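Local structure of CDP-4-keto-6-deoxy-D-glucose-3-dehydrase (3BB8) at residues K318-A323 / Y424-F429. The protein probably acts as a pyridoxal phosphate-dependent dehydratase that removes the C3 hydroxyl of CDP-4-keto-6-deoxy-D-glucose during lipopolysaccharide sugar synthesis. The protein carries 1 engineered substitution. Numbering follows the deposited sequence.
Sequences KYLKDA and YVVSKF
With chi1 at 166°, V426 sets CG1 trans to its own backbone N and swings CG2 to the N side, so that the second methyl leads toward the helix of A323 and L320. L320, its CG likewise trans to N at -173°, leaves its backbone at a slant, and chi2 near 58° then turns CD1 toward the same methyl. The result illustrates how two helices can meet through one branched residue: V426 CG2 lies 3.5 Å from A323 CB and 3.7 Å from L320 CD1, bridging two residues nearly one turn apart on helix 293-323. CG1 stays farther back, 4.1 Å from A323 CB. The side chains of L320 and V426 pass alongside one another in opposite directions, while the short methyl of A323 lets the backbones draw close, the CA atoms of A323 and V426 being 6.7 Å apart. No hydrogen bond crosses between 318-323 and 424-429; the touch is wholly apolar.

In this aspartate aminotransferase fold the contact joins the C-terminal end of the long helix 293-323 to helix 419-432, close to the chain's C-terminus and away from the cofactor pocket. Both helices pack on the small antiparallel sheet, L320 reaching F347, and V425 and F429 reaching I411. Y319, just before L320 in sequence, adds a polar link, its OH hydrogen-bonded to D423 OD2 and its ring stacked with H419. On the 424-429 side, S427 OG turns back onto its own helix, 2.8 Å from Y424 O, which also accepts K428 N from the same face of the carbonyl plane.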
loop_
_atom_site.group_PDB
_atom_site.type_symbol
_atom_site.label_atom_id
_atom_site.label_comp_id
_atom_site.label_asym_id
_atom_site.label_seq_id
_atom_site.Cartn_x
_atom_site.Cartn_y
_atom_site.Cartn_z
ATOM N N LYS A 318 -3.038 2.260 -34.718
ATOM C CA LYS A 318 -3.339 2.006 -36.120
ATOM C C LYS A 318 -2.405 2.819 -37.011
ATOM O O LYS A 318 -1.805 2.293 -37.944
ATOM C CB LYS A 318 -4.794 2.375 -36.410
ATOM C CG LYS A 318 -5.316 1.864 -37.740
ATOM C CD LYS A 318 -6.816 2.075 -37.844
ATOM C CE LYS A 318 -7.410 1.327 -39.028
ATOM N NZ LYS A 318 -8.901 1.435 -39.046
ATOM N N TYR A 319 -2.278 4.101 -36.696
ATOM C CA TYR A 319 -1.424 5.005 -37.445
ATOM C C TYR A 319 0.016 4.483 -37.462
ATOM O O TYR A 319 0.540 4.104 -38.509
ATOM C CB TYR A 319 -1.473 6.394 -36.805
ATOM C CG TYR A 319 -0.742 7.468 -37.575
ATOM C CD1 TYR A 319 -1.222 7.924 -38.806
ATOM C CD2 TYR A 319 0.418 8.046 -37.067
ATOM C CE1 TYR A 319 -0.563 8.938 -39.507
ATOM C CE2 TYR A 319 1.083 9.056 -37.759
ATOM C CZ TYR A 319 0.587 9.498 -38.978
ATOM O OH TYR A 319 1.239 10.506 -39.657
ATOM N N LEU A 320 0.642 4.461 -36.291
ATOM C CA LEU A 320 2.019 4.001 -36.147
ATOM C C LEU A 320 2.301 2.675 -36.843
ATOM O O LEU A 320 3.301 2.549 -37.547
ATOM C CB LEU A 320 2.376 3.880 -34.665
ATOM C CG LEU A 320 3.834 3.560 -34.336
ATOM C CD1 LEU A 320 4.751 4.641 -34.924
ATOM C CD2 LEU A 320 3.997 3.477 -32.824
ATOM N N LYS A 321 1.429 1.688 -36.647
ATOM C CA LYS A 321 1.630 0.381 -37.263
ATOM C C LYS A 321 1.554 0.436 -38.786
ATOM O O LYS A 321 2.279 -0.278 -39.480
ATOM C CB LYS A 321 0.600 -0.632 -36.755
ATOM C CG LYS A 321 0.837 -2.029 -37.311
ATOM C CD LYS A 321 -0.284 -2.991 -36.989
ATOM C CE LYS A 321 -0.035 -4.341 -37.632
ATOM N NZ LYS A 321 -1.166 -5.272 -37.434
ATOM N N ASP A 322 0.655 1.267 -39.303
ATOM C CA ASP A 322 0.503 1.408 -40.745
ATOM C C ASP A 322 1.803 1.969 -41.300
ATOM O O ASP A 322 2.383 1.425 -42.235
ATOM C CB ASP A 322 -0.648 2.362 -41.068
ATOM C CG ASP A 322 -0.804 2.597 -42.556
ATOM O OD1 ASP A 322 -1.179 1.641 -43.273
ATOM O OD2 ASP A 322 -0.538 3.734 -43.007
ATOM N N ALA A 323 2.254 3.063 -40.702
ATOM C CA ALA A 323 3.484 3.711 -41.106
ATOM C C ALA A 323 4.707 2.791 -40.997
ATOM O O ALA A 323 5.572 2.788 -41.876
ATOM C CB ALA A 323 3.696 4.950 -40.268
ATOM N N TYR A 424 7.834 11.244 -36.555
ATOM C CA TYR A 424 9.250 11.391 -36.260
ATOM C C TYR A 424 9.855 10.041 -35.891
ATOM O O TYR A 424 10.958 9.708 -36.326
ATOM C CB TYR A 424 9.467 12.369 -35.107
ATOM C CG TYR A 424 10.898 12.388 -34.620
ATOM C CD1 TYR A 424 11.906 12.989 -35.373
ATOM C CD2 TYR A 424 11.256 11.753 -33.432
ATOM C CE1 TYR A 424 13.236 12.956 -34.955
ATOM C CE2 TYR A 424 12.581 11.713 -33.006
ATOM C CZ TYR A 424 13.563 12.316 -33.772
ATOM O OH TYR A 424 14.869 12.283 -33.355
ATOM N N VAL A 425 9.134 9.274 -35.077
ATOM C CA VAL A 425 9.603 7.962 -34.664
ATOM C C VAL A 425 9.780 7.079 -35.892
ATOM O O VAL A 425 10.811 6.424 -36.053
ATOM C CB VAL A 425 8.605 7.292 -33.682
ATOM C CG1 VAL A 425 8.899 5.805 -33.547
ATOM C CG2 VAL A 425 8.698 7.967 -32.327
ATOM N N VAL A 426 8.768 7.066 -36.751
ATOM C CA VAL A 426 8.803 6.266 -37.968
ATOM C C VAL A 426 10.009 6.598 -38.852
ATOM O O VAL A 426 10.620 5.703 -39.430
ATOM C CB VAL A 426 7.501 6.450 -38.796
ATOM C CG1 VAL A 426 7.684 5.905 -40.203
ATOM C CG2 VAL A 426 6.357 5.715 -38.127
ATOM N N SER A 427 10.355 7.876 -38.954
ATOM C CA SER A 427 11.484 8.267 -39.787
ATOM C C SER A 427 12.776 7.717 -39.193
ATOM O O SER A 427 13.726 7.404 -39.919
ATOM C CB SER A 427 11.564 9.797 -39.917
ATOM O OG SER A 427 12.102 10.403 -38.754
ATOM N N LYS A 428 12.809 7.593 -37.869
ATOM C CA LYS A 428 13.992 7.069 -37.206
ATOM C C LYS A 428 14.137 5.569 -37.444
ATOM O O LYS A 428 15.249 5.064 -37.575
ATOM C CB LYS A 428 13.953 7.389 -35.714
ATOM C CG LYS A 428 14.334 8.829 -35.415
ATOM C CD LYS A 428 15.721 9.111 -35.953
ATOM C CE LYS A 428 16.160 10.540 -35.714
ATOM N NZ LYS A 428 17.533 10.773 -36.270
ATOM N N PHE A 429 13.019 4.855 -37.509
ATOM C CA PHE A 429 13.087 3.426 -37.767
ATOM C C PHE A 429 13.575 3.234 -39.204
ATOM O O PHE A 429 14.428 2.387 -39.480
ATOM C CB PHE A 429 11.715 2.771 -37.595
ATOM C CG PHE A 429 11.491 2.170 -36.234
ATOM C CD1 PHE A 429 11.190 2.975 -35.139
ATOM C CD2 PHE A 429 11.578 0.790 -36.049
ATOM C CE1 PHE A 429 10.972 2.415 -33.877
ATOM C CE2 PHE A 429 11.364 0.222 -34.790
ATOM C CZ PHE A 429 11.060 1.037 -33.703
#